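PDB 5AWV: putative hexose oxidase from Nonomuraea sp. ATCC 39727, which binds teicoplanin next to a covalently attached FAD and probably oxidises a sugar of such glycopeptide antibiotics, as a member of the oxygen-dependent FAD-linked oxidoreductases. Local coordinates for residues R83-S88 / P100-I105; E94-N99 / N472-D477. One frame throughout, in Å; residues are numbered along the deposited sequence.

Interaction 1 (R83-S88 / P100-I105); sequences RVAVRS and PDVKVI. With FAD (flavin-adenine dinucleotide), chain M.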
loop_
_atom_site.group_PDB
_atom_site.type_symbol
_atom_site.label_atom_id
_atom_site.label_comp_id
_atom_site.label_asym_id
_atom_site.label_seq_id
_atom_site.Cartn_x
_atom_site.Cartn_y
_atom_site.Cartn_z
ATOM N N ARG A 83 -13.170 13.908 14.849
ATOM C CA ARG A 83 -12.487 13.681 13.576
ATOM C C ARG A 83 -11.815 12.267 13.560
ATOM O O ARG A 83 -11.119 11.893 14.488
ATOM C CB ARG A 83 -11.423 14.671 13.365
ATOM C CG ARG A 83 -10.709 14.407 12.084
ATOM C CD ARG A 83 -10.110 15.680 11.599
ATOM N NE ARG A 83 -9.185 15.399 10.538
ATOM C CZ ARG A 83 -8.490 16.313 9.893
ATOM N NH1 ARG A 83 -8.599 17.625 10.214
ATOM N NH2 ARG A 83 -7.660 15.901 8.949
ATOM N N VAL A 84 -12.139 11.476 12.563
ATOM C CA VAL A 84 -11.747 10.062 12.571
ATOM C C VAL A 84 -10.735 9.792 11.441
ATOM O O VAL A 84 -10.808 10.442 10.395
ATOM C CB VAL A 84 -12.977 9.155 12.442
ATOM C CG1 VAL A 84 -13.675 9.254 11.108
ATOM C CG2 VAL A 84 -12.667 7.701 12.768
ATOM N N ALA A 85 -9.857 8.794 11.640
ATOM C CA ALA A 85 -9.047 8.249 10.554
ATOM C C ALA A 85 -8.896 6.727 10.783
ATOM O O ALA A 85 -8.854 6.282 11.931
ATOM C CB ALA A 85 -7.709 8.931 10.529
ATOM N N VAL A 86 -8.869 5.955 9.711
ATOM C CA VAL A 86 -8.725 4.496 9.773
ATOM C C VAL A 86 -7.230 4.210 9.643
ATOM O O VAL A 86 -6.539 4.909 8.931
ATOM C CB VAL A 86 -9.456 3.770 8.609
ATOM C CG1 VAL A 86 -9.284 2.257 8.729
ATOM C CG2 VAL A 86 -10.902 4.224 8.575
ATOM N N ARG A 87 -6.718 3.258 10.416
ATOM C CA ARG A 87 -5.395 2.726 10.166
ATOM C C ARG A 87 -5.455 1.239 9.885
ATOM O O ARG A 87 -5.970 0.491 10.641
ATOM C CB ARG A 87 -4.442 2.972 11.305
ATOM C CG ARG A 87 -2.988 2.957 10.831
ATOM C CD ARG A 87 -2.043 2.707 11.899
ATOM N NE ARG A 87 -1.988 3.662 13.039
ATOM C CZ ARG A 87 -1.343 4.804 13.150
ATOM N NH1 ARG A 87 -0.746 5.377 12.160
ATOM N NH2 ARG A 87 -1.307 5.389 14.371
ATOM N N SER A 88 -4.863 0.829 8.782
ATOM C CA SER A 88 -4.737 -0.585 8.474
ATOM C C SER A 88 -3.274 -0.946 8.644
ATOM O O SER A 88 -2.872 -1.408 9.723
ATOM C CB SER A 88 -5.295 -0.849 7.093
ATOM O OG SER A 88 -6.714 -0.694 7.111
ATOM N N PRO A 100 -2.186 16.185 14.647
ATOM C CA PRO A 100 -2.840 16.678 15.861
ATOM C C PRO A 100 -4.382 16.759 15.813
ATOM O O PRO A 100 -5.016 16.757 16.869
ATOM C CB PRO A 100 -2.219 18.065 16.061
ATOM C CG PRO A 100 -1.055 18.164 15.118
ATOM C CD PRO A 100 -1.192 17.123 14.083
ATOM N N ASP A 101 -4.995 16.872 14.643
ATOM C CA ASP A 101 -6.451 16.985 14.557
ATOM C C ASP A 101 -7.294 15.723 14.619
ATOM O O ASP A 101 -8.482 15.794 14.926
ATOM C CB ASP A 101 -6.853 17.788 13.332
ATOM C CG ASP A 101 -6.275 19.182 13.352
ATOM O OD1 ASP A 101 -6.057 19.732 14.426
ATOM O OD2 ASP A 101 -5.962 19.712 12.288
ATOM N N VAL A 102 -6.690 14.556 14.452
ATOM C CA VAL A 102 -7.425 13.307 14.461
ATOM C C VAL A 102 -7.708 12.962 15.899
ATOM O O VAL A 102 -6.810 12.805 16.738
ATOM C CB VAL A 102 -6.636 12.153 13.728
ATOM C CG1 VAL A 102 -7.258 10.818 13.955
ATOM C CG2 VAL A 102 -6.655 12.386 12.225
ATOM N N LYS A 103 -8.967 12.728 16.197
ATOM C CA LYS A 103 -9.294 12.385 17.552
ATOM C C LYS A 103 -9.605 10.939 17.796
ATOM O O LYS A 103 -9.570 10.496 18.958
ATOM C CB LYS A 103 -10.489 13.244 17.997
ATOM C CG LYS A 103 -10.224 14.733 17.976
ATOM C CD LYS A 103 -9.157 15.181 18.962
ATOM C CE LYS A 103 -8.791 16.643 18.721
ATOM N NZ LYS A 103 -7.840 17.051 19.793
ATOM N N VAL A 104 -10.052 10.237 16.783
ATOM C CA VAL A 104 -10.218 8.816 16.927
ATOM C C VAL A 104 -9.524 8.106 15.789
ATOM O O VAL A 104 -9.737 8.455 14.626
ATOM C CB VAL A 104 -11.690 8.475 16.887
ATOM C CG1 VAL A 104 -11.895 7.010 16.979
ATOM C CG2 VAL A 104 -12.395 9.079 18.126
ATOM N N ILE A 105 -8.763 7.062 16.110
ATOM C CA ILE A 105 -8.274 6.136 15.072
ATOM C C ILE A 105 -9.072 4.852 15.121
ATOM O O ILE A 105 -9.207 4.256 16.184
ATOM C CB ILE A 105 -6.762 5.873 15.249
ATOM C CG1 ILE A 105 -6.045 7.178 15.081
ATOM C CG2 ILE A 105 -6.289 4.835 14.221
ATOM C CD1 ILE A 105 -4.560 7.128 15.285
HETATM P PA FAD M . -2.461 3.437 6.368
HETATM O O1A FAD M . -1.474 4.504 6.793
HETATM O O2A FAD M . -3.044 2.520 7.340
HETATM O O5B FAD M . -3.622 4.079 5.506
HETATM C C5B FAD M . -3.384 4.989 4.378
HETATM C C4B FAD M . -4.617 5.789 4.100
HETATM O O4B FAD M . -5.744 4.987 3.730
HETATM C C3B FAD M . -5.121 6.681 5.246
HETATM O O3B FAD M . -5.811 7.877 4.809
HETATM C C2B FAD M . -6.052 5.711 5.906
HETATM O O2B FAD M . -6.945 6.385 6.728
HETATM C C1B FAD M . -6.695 5.007 4.758
HETATM N N9A FAD M . -7.159 3.693 5.135
HETATM C C8A FAD M . -6.505 2.671 5.702
HETATM N N7A FAD M . -7.284 1.573 5.818
HETATM C C5A FAD M . -8.466 1.874 5.298
HETATM C C6A FAD M . -9.766 1.181 5.171
HETATM N N6A FAD M . -9.861 -0.062 5.635
HETATM N N1A FAD M . -10.775 1.862 4.550
HETATM C C2A FAD M . -10.622 3.148 4.119
HETATM N N3A FAD M . -9.472 3.867 4.239
HETATM C C4A FAD M . -8.416 3.270 4.862
HETATM N N1 FAD M . 2.837 1.214 -2.838
HETATM C C2 FAD M . 2.876 0.514 -4.011
HETATM O O2 FAD M . 1.895 0.569 -4.786
HETATM N N3 FAD M . 3.918 -0.261 -4.353
HETATM C C4 FAD M . 4.938 -0.504 -3.504
HETATM O O4 FAD M . 5.882 -1.264 -3.817
HETATM C C4X FAD M . 4.950 0.183 -2.206
HETATM N N5 FAD M . 5.955 -0.001 -1.278
HETATM C C5X FAD M . 5.920 0.560 -0.031
HETATM C C6 FAD M . 6.954 0.258 0.880
HETATM C C7 FAD M . 6.889 0.965 2.111
HETATM C C7M FAD M . 8.013 0.722 3.152
HETATM C C8 FAD M . 5.754 1.900 2.482
HETATM C C8M FAD M . 5.579 2.414 3.891
HETATM C C9 FAD M . 4.723 2.094 1.537
HETATM C C9A FAD M . 4.781 1.496 0.312
HETATM N N10 FAD M . 3.780 1.686 -0.678
HETATM C C10 FAD M . 3.808 1.041 -1.904
HETATM C "C1'" FAD M . 2.642 2.632 -0.435
HETATM C "C2'" FAD M . 1.420 1.960 0.068
HETATM O "O2'" FAD M . 0.794 1.381 -1.062
HETATM C "C3'" FAD M . 0.581 3.068 0.586
HETATM O "O3'" FAD M . 1.366 3.696 1.601
HETATM C "C4'" FAD M . -0.743 2.511 1.178
HETATM O "O4'" FAD M . -1.675 3.596 1.197
HETATM C "C5'" FAD M . -0.485 2.050 2.590
HETATM O "O5'" FAD M . -1.658 1.411 3.128
HETATM P P FAD M . -1.717 1.107 4.668
HETATM O O1P FAD M . -2.934 0.385 4.982
HETATM O O2P FAD M . -0.461 0.466 5.189
HETATM O O3P FAD M . -1.631 2.604 5.232
#

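Interaction 2 (E94-N99 / N472-D477); sequences EDFVDN and NYPDSD. With FAD (flavin-adenine dinucleotide), chain M; N1L (2-amino-2-deoxy-beta-D-glucopyranuronic acid), chain B.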
loop_
_atom_site.group_PDB
_atom_site.type_symbol
_atom_site.label_atom_id
_atom_site.label_comp_id
_atom_site.label_asym_id
_atom_site.label_seq_id
_atom_site.Cartn_x
_atom_site.Cartn_y
_atom_site.Cartn_z
ATOM N N GLU A 94 1.929 10.320 4.114
ATOM C CA GLU A 94 1.486 11.626 4.618
ATOM C C GLU A 94 0.847 11.489 5.998
ATOM O O GLU A 94 0.695 10.411 6.533
ATOM C CB GLU A 94 0.507 12.320 3.630
ATOM C CG GLU A 94 1.202 13.164 2.597
ATOM C CD GLU A 94 1.891 14.388 3.195
ATOM O OE1 GLU A 94 1.764 14.598 4.424
ATOM O OE2 GLU A 94 2.524 15.117 2.432
ATOM N N ASP A 95 0.501 12.628 6.585
ATOM C CA ASP A 95 -0.109 12.719 7.937
ATOM C C ASP A 95 -1.619 12.480 7.965
ATOM O O ASP A 95 -2.310 13.045 8.816
ATOM C CB ASP A 95 0.148 14.104 8.548
ATOM C CG ASP A 95 -0.657 15.203 7.858
ATOM O OD1 ASP A 95 -1.277 14.981 6.738
ATOM O OD2 ASP A 95 -0.650 16.300 8.459
ATOM N N PHE A 96 -2.129 11.594 7.129
ATOM C CA PHE A 96 -3.569 11.427 7.026
ATOM C C PHE A 96 -4.137 10.776 8.287
ATOM O O PHE A 96 -5.300 11.006 8.635
ATOM C CB PHE A 96 -3.966 10.581 5.835
ATOM C CG PHE A 96 -3.566 11.123 4.487
ATOM C CD1 PHE A 96 -3.105 12.435 4.284
ATOM C CD2 PHE A 96 -3.720 10.312 3.370
ATOM C CE1 PHE A 96 -2.812 12.884 3.009
ATOM C CE2 PHE A 96 -3.402 10.778 2.094
ATOM C CZ PHE A 96 -2.923 12.063 1.903
ATOM N N VAL A 97 -3.342 9.966 8.976
ATOM C CA VAL A 97 -3.781 9.309 10.181
ATOM C C VAL A 97 -3.165 9.961 11.403
ATOM O O VAL A 97 -3.899 10.138 12.394
ATOM C CB VAL A 97 -3.421 7.805 10.157
ATOM C CG1 VAL A 97 -3.868 7.072 11.409
ATOM C CG2 VAL A 97 -4.035 7.171 8.890
ATOM N N ASP A 98 -1.855 10.237 11.370
ATOM C CA ASP A 98 -1.126 10.708 12.523
ATOM C C ASP A 98 -0.923 12.230 12.359
ATOM O O ASP A 98 -0.047 12.694 11.627
ATOM C CB ASP A 98 0.207 10.033 12.684
ATOM C CG ASP A 98 0.086 8.563 13.037
ATOM O OD1 ASP A 98 -0.702 8.220 13.940
ATOM O OD2 ASP A 98 0.854 7.766 12.413
ATOM N N ASN A 99 -1.854 12.990 12.934
ATOM C CA ASN A 99 -1.768 14.484 12.941
ATOM C C ASN A 99 -2.460 14.948 14.218
ATOM O O ASN A 99 -3.281 14.218 14.759
ATOM C CB ASN A 99 -2.289 15.150 11.627
ATOM C CG ASN A 99 -3.744 14.898 11.376
ATOM O OD1 ASN A 99 -4.151 14.252 10.378
ATOM N ND2 ASN A 99 -4.559 15.328 12.289
ATOM N N ASN A 472 -1.213 6.514 -4.006
ATOM C CA ASN A 472 -0.565 5.770 -2.903
ATOM C C ASN A 472 0.767 6.280 -2.455
ATOM O O ASN A 472 1.283 5.839 -1.390
ATOM C CB ASN A 472 -0.492 4.256 -3.200
ATOM C CG ASN A 472 -1.603 3.451 -2.569
ATOM O OD1 ASN A 472 -2.191 3.838 -1.566
ATOM N ND2 ASN A 472 -1.876 2.301 -3.154
ATOM N N TYR A 473 1.300 7.220 -3.242
ATOM C CA TYR A 473 2.433 8.064 -2.814
ATOM C C TYR A 473 2.031 9.519 -2.587
ATOM O O TYR A 473 2.537 10.467 -3.247
ATOM C CB TYR A 473 3.491 8.031 -3.910
ATOM C CG TYR A 473 4.099 6.737 -4.267
ATOM C CD1 TYR A 473 4.061 5.608 -3.443
ATOM C CD2 TYR A 473 4.676 6.607 -5.572
ATOM C CE1 TYR A 473 4.619 4.398 -3.857
ATOM C CE2 TYR A 473 5.283 5.398 -5.989
ATOM C CZ TYR A 473 5.276 4.294 -5.134
ATOM O OH TYR A 473 5.908 3.075 -5.613
ATOM N N PRO A 474 1.073 9.714 -1.698
ATOM C CA PRO A 474 0.550 11.073 -1.522
ATOM C C PRO A 474 1.631 12.078 -1.055
ATOM O O PRO A 474 2.492 11.753 -0.260
ATOM C CB PRO A 474 -0.498 10.927 -0.475
ATOM C CG PRO A 474 0.012 9.772 0.351
ATOM C CD PRO A 474 0.625 8.818 -0.635
ATOM N N ASP A 475 1.498 13.267 -1.553
ATOM C CA ASP A 475 2.425 14.395 -1.272
ATOM C C ASP A 475 1.601 15.721 -1.194
ATOM O O ASP A 475 1.192 16.242 -2.223
ATOM C CB ASP A 475 3.384 14.489 -2.404
ATOM C CG ASP A 475 4.366 15.690 -2.274
ATOM O OD1 ASP A 475 4.441 16.342 -1.192
ATOM O OD2 ASP A 475 5.088 15.899 -3.282
ATOM N N SER A 476 1.360 16.203 0.041
ATOM C CA SER A 476 0.682 17.468 0.332
ATOM C C SER A 476 1.273 18.687 -0.336
ATOM O O SER A 476 0.545 19.640 -0.532
ATOM C CB SER A 476 0.706 17.728 1.850
ATOM O OG SER A 476 -0.236 16.775 2.289
ATOM N N ASP A 477 2.547 18.604 -0.796
ATOM C CA ASP A 477 3.180 19.687 -1.478
ATOM C C ASP A 477 2.497 19.951 -2.786
ATOM O O ASP A 477 2.575 21.105 -3.318
ATOM C CB ASP A 477 4.675 19.450 -1.769
ATOM C CG ASP A 477 5.528 19.264 -0.544
ATOM O OD1 ASP A 477 5.123 19.413 0.626
ATOM O OD2 ASP A 477 6.686 18.938 -0.764
HETATM P PA FAD M . -2.461 3.437 6.368
HETATM O O1A FAD M . -1.474 4.504 6.793
HETATM O O2A FAD M . -3.044 2.520 7.340
HETATM O O5B FAD M . -3.622 4.079 5.506
HETATM C C5B FAD M . -3.384 4.989 4.378
HETATM C C4B FAD M . -4.617 5.789 4.100
HETATM O O4B FAD M . -5.744 4.987 3.730
HETATM C C3B FAD M . -5.121 6.681 5.246
HETATM O O3B FAD M . -5.811 7.877 4.809
HETATM C C2B FAD M . -6.052 5.711 5.906
HETATM O O2B FAD M . -6.945 6.385 6.728
HETATM C C1B FAD M . -6.695 5.007 4.758
HETATM N N9A FAD M . -7.159 3.693 5.135
HETATM C C8A FAD M . -6.505 2.671 5.702
HETATM N N7A FAD M . -7.284 1.573 5.818
HETATM C C5A FAD M . -8.466 1.874 5.298
HETATM C C6A FAD M . -9.766 1.181 5.171
HETATM N N6A FAD M . -9.861 -0.062 5.635
HETATM N N1A FAD M . -10.775 1.862 4.550
HETATM C C2A FAD M . -10.622 3.148 4.119
HETATM N N3A FAD M . -9.472 3.867 4.239
HETATM C C4A FAD M . -8.416 3.270 4.862
HETATM N N1 FAD M . 2.837 1.214 -2.838
HETATM C C2 FAD M . 2.876 0.514 -4.011
HETATM O O2 FAD M . 1.895 0.569 -4.786
HETATM N N3 FAD M . 3.918 -0.261 -4.353
HETATM C C4 FAD M . 4.938 -0.504 -3.504
HETATM O O4 FAD M . 5.882 -1.264 -3.817
HETATM C C4X FAD M . 4.950 0.183 -2.206
HETATM N N5 FAD M . 5.955 -0.001 -1.278
HETATM C C5X FAD M . 5.920 0.560 -0.031
HETATM C C6 FAD M . 6.954 0.258 0.880
HETATM C C7 FAD M . 6.889 0.965 2.111
HETATM C C7M FAD M . 8.013 0.722 3.152
HETATM C C8 FAD M . 5.754 1.900 2.482
HETATM C C8M FAD M . 5.579 2.414 3.891
HETATM C C9 FAD M . 4.723 2.094 1.537
HETATM C C9A FAD M . 4.781 1.496 0.312
HETATM N N10 FAD M . 3.780 1.686 -0.678
HETATM C C10 FAD M . 3.808 1.041 -1.904
HETATM C "C1'" FAD M . 2.642 2.632 -0.435
HETATM C "C2'" FAD M . 1.420 1.960 0.068
HETATM O "O2'" FAD M . 0.794 1.381 -1.062
HETATM C "C3'" FAD M . 0.581 3.068 0.586
HETATM O "O3'" FAD M . 1.366 3.696 1.601
HETATM C "C4'" FAD M . -0.743 2.511 1.178
HETATM O "O4'" FAD M . -1.675 3.596 1.197
HETATM C "C5'" FAD M . -0.485 2.050 2.590
HETATM O "O5'" FAD M . -1.658 1.411 3.128
HETATM P P FAD M . -1.717 1.107 4.668
HETATM O O1P FAD M . -2.934 0.385 4.982
HETATM O O2P FAD M . -0.461 0.466 5.189
HETATM O O3P FAD M . -1.631 2.604 5.232
HETATM C C1 N1L B . 10.090 2.195 0.151
HETATM C C2 N1L B . 10.473 3.762 0.118
HETATM C C3 N1L B . 9.302 4.657 -0.334
HETATM C C4 N1L B . 8.840 4.144 -1.682
HETATM C C5 N1L B . 8.246 2.720 -1.504
HETATM C C6 N1L B . 7.617 2.159 -2.806
HETATM N N2 N1L B . 10.956 4.272 1.400
HETATM O O3 N1L B . 9.739 6.088 -0.511
HETATM O O4 N1L B . 7.850 5.097 -2.323
HETATM O O5 N1L B . 9.331 1.790 -1.106
HETATM O O6B N1L B . 8.519 1.450 -3.649
HETATM O O6A N1L B . 7.182 3.174 -3.620
HETATM O O HOH W 1 -0.553 16.833 4.865
#

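Interaction 1 (R83-S88 / P100-I105)
V84 and A85 pair with V104 and I105 as parallel neighbours in the small mixed sheet of the FAD-binding domain (FAD_PCMH fold). A85 N donates to V104 O at 3.0 Å. R83 O takes two donors, V104 N and K103 N, so this one carbonyl grips two successive backbone amides. V84 and V104 put their side chains on one face of the sheet. A85 and I105 put theirs on the other, where both methyl branches of V102 also reach A85 CB; CG1 is the nearer, at 3.9 Å. R83 runs out extended from CG to NE, with CG opposite its own N (chi1 178°). Its aliphatic part lies against D101 O, and NH1 sits 3.6 Å from D101 CB. The salt bridge from R83 NH1 to D101 OD2 is long, 4.0 Å. No N-H points at this oxygen, off the guanidinium plane, so charge alone attracts. D101 OD1 also forms a salt bridge with K189 of the second subunit. R87 bends at chi3 (-61°), which brings NH2 to 3.8 Å from I105 CD1, while NH1 pairs with D98 and NH2 donates to L45 O. Past the paired residues, the strand end and following loop hold the cofactor. V86 CG1 packs on the adenine, V86 O accepts from FAD O2B, and S88 N donates to FAD O2A. S88 OG donates to FAD N7A at 2.7 Å.

Interaction 2 (E94-N99 / N472-D477)
E94 and P474 mark the closest backbone approach, with their CA atoms 6.2 Å apart. E94-N99 is irregular loop. N472-D477 is also loop until S476, where a short 3-10 turn starts. S476 N at that turn donates to E94 OE2 at 2.9 Å, in a nearly straight bond (162°). It meets the oxygen from above the carboxylate plane. E94 CG lies beside P474 O, and the bend at chi2 (-67°) turns the carboxylate toward S476. The other oxygen, OE1, accepts from D95 N through its anti lone pair. A water joins E94 OE1, D95 OD1 and S476 OG. D475 OD1 accepts from D477 N in an Asx turn and is paired with K365, which probably offsets the nearby charge of E94. The contact joins the FAD-binding domain to the berberine-like C-terminal region, along the cofactor. F96 presents CZ obliquely to P474 CB at 3.6 Å, and its ring edge lies near FAD O3B. H517 stacks on the same ring. N472 OD1 accepts from FAD O4' at 2.8 Å, and its ND2 donates to H159 O. Next to it, the Y473 ring lies beside the bound aminosugar acid N1L, whose O4 lies over one face of the tyrosine ring, 3.6 Å above its plane and offset toward the rim.

Overall arrangement
From the N terminus, the chain passes strands 33-35 and 60-63 and helix 67-80, then forms strand 84-87 and the loop that carries 94-99. It then enters strand 104-107, parallel to 84-87, and interaction 1 closes this short loop. Interaction 2 starts inside that loop and closes far later, at 472-477, beyond the seven-stranded antiparallel sheet. The two contacts therefore cross rather than nest. They also touch directly: R87 NH1 forms a salt bridge with D98 OD2 at 2.9 Å, and V97 packs against V86 and V102. FAD passes both: its adenine and a phosphate lie at interaction 1; in interaction 2, the adenosine ribose at F96 and V97, and the ribityl chain and flavin at N472 and Y473.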